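Side-chain contact in protein A49R (Vaccinia virus, PDB 4D5T), which inhibits activation of host NF-kappa-B by binding BTRC, which diminishes ubiquitination of the inhibitor NFKBIA and keeps p65 in the cytoplasm: residues I61-E64 with N65-T68. Sequence-based numbering, arbitrary orientation. Where two conformers were deposited one is given.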
ATOM      1  N   ILE A  61       6.535  -8.484   3.914  1.00 31.82           N
ATOM      2  CA  ILE A  61       5.514  -9.038   4.775  1.00 32.25           C
ATOM      3  C   ILE A  61       5.200 -10.453   4.418  1.00 32.62           C
ATOM      4  O   ILE A  61       5.092 -11.297   5.301  1.00 32.36           O
ATOM      5  CB  ILE A  61       4.259  -8.143   4.791  1.00 32.10           C
ATOM      6  CG1 ILE A  61       4.585  -6.856   5.522  1.00 32.84           C
ATOM      7  CG2 ILE A  61       3.087  -8.862   5.430  1.00 33.03           C
ATOM      8  CD1 ILE A  61       3.491  -5.787   5.441  1.00 33.72           C
ATOM      9  N   ASP A  62       5.105 -10.734   3.098  1.00 30.97           N
ATOM     10  CA  ASP A  62       5.061 -12.054   2.557  1.00 33.01           C
ATOM     11  C   ASP A  62       3.910 -12.893   3.092  1.00 36.14           C
ATOM     12  O   ASP A  62       4.112 -14.058   3.446  1.00 38.06           O
ATOM     13  CB  ASP A  62       6.417 -12.770   2.809  1.00 35.19           C
ATOM     14  CG  ASP A  62       6.571 -14.077   2.047  1.00 38.66           C
ATOM     15  OD1 ASP A  62       6.054 -14.216   0.921  1.00 41.57           O
ATOM     16  OD2 ASP A  62       7.211 -14.992   2.598  1.00 43.81           O
ATOM     17  N   GLN A  63       2.719 -12.306   3.181  0.56 35.14           N
ATOM     18  CA  GLN A  63       1.575 -13.024   3.742  0.56 38.41           C
ATOM     19  C   GLN A  63       0.438 -13.217   2.753  0.56 37.14           C
ATOM     20  O   GLN A  63      -0.685 -13.484   3.152  0.56 38.04           O
ATOM     21  CB  GLN A  63       1.120 -12.338   5.042  0.56 38.65           C
ATOM     22  CG  GLN A  63       2.248 -12.514   6.140  0.56 40.65           C
ATOM     23  CD  GLN A  63       2.383 -13.916   6.808  0.56 44.73           C
ATOM     24  OE1 GLN A  63       1.935 -14.976   6.307  0.56 45.38           O
ATOM     25  NE2 GLN A  63       3.112 -13.924   7.950  0.56 46.56           N
ATOM     26  N   GLU A  64       0.748 -13.134   1.456  1.00 37.13           N
ATOM     27  CA  GLU A  64      -0.289 -13.177   0.453  1.00 36.24           C
ATOM     28  C   GLU A  64      -1.149 -14.466   0.540  1.00 36.19           C
ATOM     29  O   GLU A  64      -2.382 -14.369   0.592  1.00 34.32           O
ATOM     30  CB  GLU A  64       0.275 -13.015  -0.935  1.00 40.06           C
ATOM     31  CG  GLU A  64      -0.815 -13.133  -1.988  1.00 42.94           C
ATOM     32  CD  GLU A  64      -0.305 -12.766  -3.383  1.00 44.48           C
ATOM     33  OE1 GLU A  64       0.036 -11.622  -3.597  1.00 43.70           O
ATOM     34  OE2 GLU A  64      -0.290 -13.623  -4.283  1.00 45.01           O
ATOM     35  N   ASN A  65      -0.526 -15.643   0.632  1.00 37.22           N
ATOM     36  CA  ASN A  65      -1.329 -16.899   0.694  1.00 40.25           C
ATOM     37  C   ASN A  65      -2.215 -17.006   1.959  1.00 37.70           C
ATOM     38  O   ASN A  65      -3.405 -17.362   1.875  1.00 39.58           O
ATOM     39  CB  ASN A  65      -0.453 -18.136   0.564  1.00 44.77           C
ATOM     40  CG  ASN A  65       0.139 -18.281  -0.821  1.00 53.32           C
ATOM     41  OD1 ASN A  65      -0.370 -17.713  -1.806  1.00 51.18           O
ATOM     42  ND2 ASN A  65       1.252 -19.006  -0.902  1.00 58.47           N
ATOM     43  N   TYR A  66      -1.637 -16.708   3.117  1.00 36.45           N
ATOM     44  CA  TYR A  66      -2.408 -16.702   4.369  1.00 34.77           C
ATOM     45  C   TYR A  66      -3.573 -15.737   4.300  1.00 34.34           C
ATOM     46  O   TYR A  66      -4.677 -16.073   4.680  1.00 35.02           O
ATOM     47  CB  TYR A  66      -1.504 -16.293   5.534  1.00 34.32           C
ATOM     48  CG  TYR A  66      -2.227 -16.059   6.857  1.00 33.41           C
ATOM     49  CD1 TYR A  66      -2.795 -17.109   7.546  1.00 34.78           C
ATOM     50  CD2 TYR A  66      -2.256 -14.777   7.450  1.00 33.48           C
ATOM     51  CE1 TYR A  66      -3.464 -16.900   8.722  1.00 34.68           C
ATOM     52  CE2 TYR A  66      -2.863 -14.557   8.676  1.00 32.00           C
ATOM     53  CZ  TYR A  66      -3.467 -15.620   9.303  1.00 34.78           C
ATOM     54  OH  TYR A  66      -4.118 -15.436  10.525  1.00 35.34           O
ATOM     55  N   GLN A  67      -3.334 -14.515   3.837  1.00 35.05           N
ATOM     56  CA  GLN A  67      -4.395 -13.485   3.898  1.00 38.38           C
ATOM     57  C   GLN A  67      -5.501 -13.801   2.911  1.00 41.75           C
ATOM     58  O   GLN A  67      -6.643 -13.462   3.172  1.00 47.20           O
ATOM     59  CB  GLN A  67      -3.841 -12.065   3.705  1.00 36.52           C
ATOM     60  CG  GLN A  67      -2.784 -11.629   4.719  1.00 37.28           C
ATOM     61  CD  GLN A  67      -3.307 -11.378   6.133  1.00 37.94           C
ATOM     62  OE1 GLN A  67      -4.436 -11.687   6.470  1.00 41.27           O
ATOM     63  NE2 GLN A  67      -2.428 -10.984   7.001  1.00 41.94           N
ATOM     64  N   THR A  68      -5.153 -14.443   1.808  1.00 41.63           N
ATOM     65  CA  THR A  68      -6.086 -14.953   0.819  1.00 46.72           C
ATOM     66  C   THR A  68      -7.052 -15.975   1.389  1.00 47.12           C
ATOM     67  O   THR A  68      -8.252 -15.897   1.142  1.00 48.74           O
ATOM     68  CB  THR A  68      -5.303 -15.670  -0.312  1.00 50.36           C
ATOM     69  OG1 THR A  68      -4.553 -14.708  -1.052  1.00 56.80           O
ATOM     70  CG2 THR A  68      -6.212 -16.455  -1.270  1.00 52.23           C
TER
HETATM   71  O   HOH W   1       1.260 -16.497   3.372  1.00 33.30           O
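Gln63 O and Glu64 O accept the first i to i+4 bonds of helix 64-72, from Gln67 N at 2.9 Å and Thr68 N at 3.0 Å, just after Asp62 has ended helix 49-61 with a positive phi of 58°. Gln63 stands at the N-cap, where a short polar side chain could bend back to free amides. In the conformer described, one of two, its chain folds at chi2 (-75°), which brings OE1 within 3.8 Å of Tyr66 CB, oblique to the ring. A water 2.9 Å from Tyr66 N accepts that amide's hydrogen and donates a weak bond to Gln63 OE1, a doubtful water-mediated cap. CG of Gln67 meets Gln63 CB at 4.0 Å, and Gln67 also rests on Tyr107 of helix 95-109. Threonine suits the position four after Glu64 because its OG1, set beside its own backbone N (chi1 -68°), turns back to donate to Glu64 O at 2.7 Å from above the carbonyl plane, on the face opposite Thr68 N. Glu64 reaches along its extended chain to hydrogen-bond Tyr58 OH of helix 49-61 through OE1. Negative charge in the first turn should suit the helix dipole, while the water satisfies Tyr66 N and two donors of Thr68 satisfy Glu64 O at this surface junction of the Bcl-2-like fold.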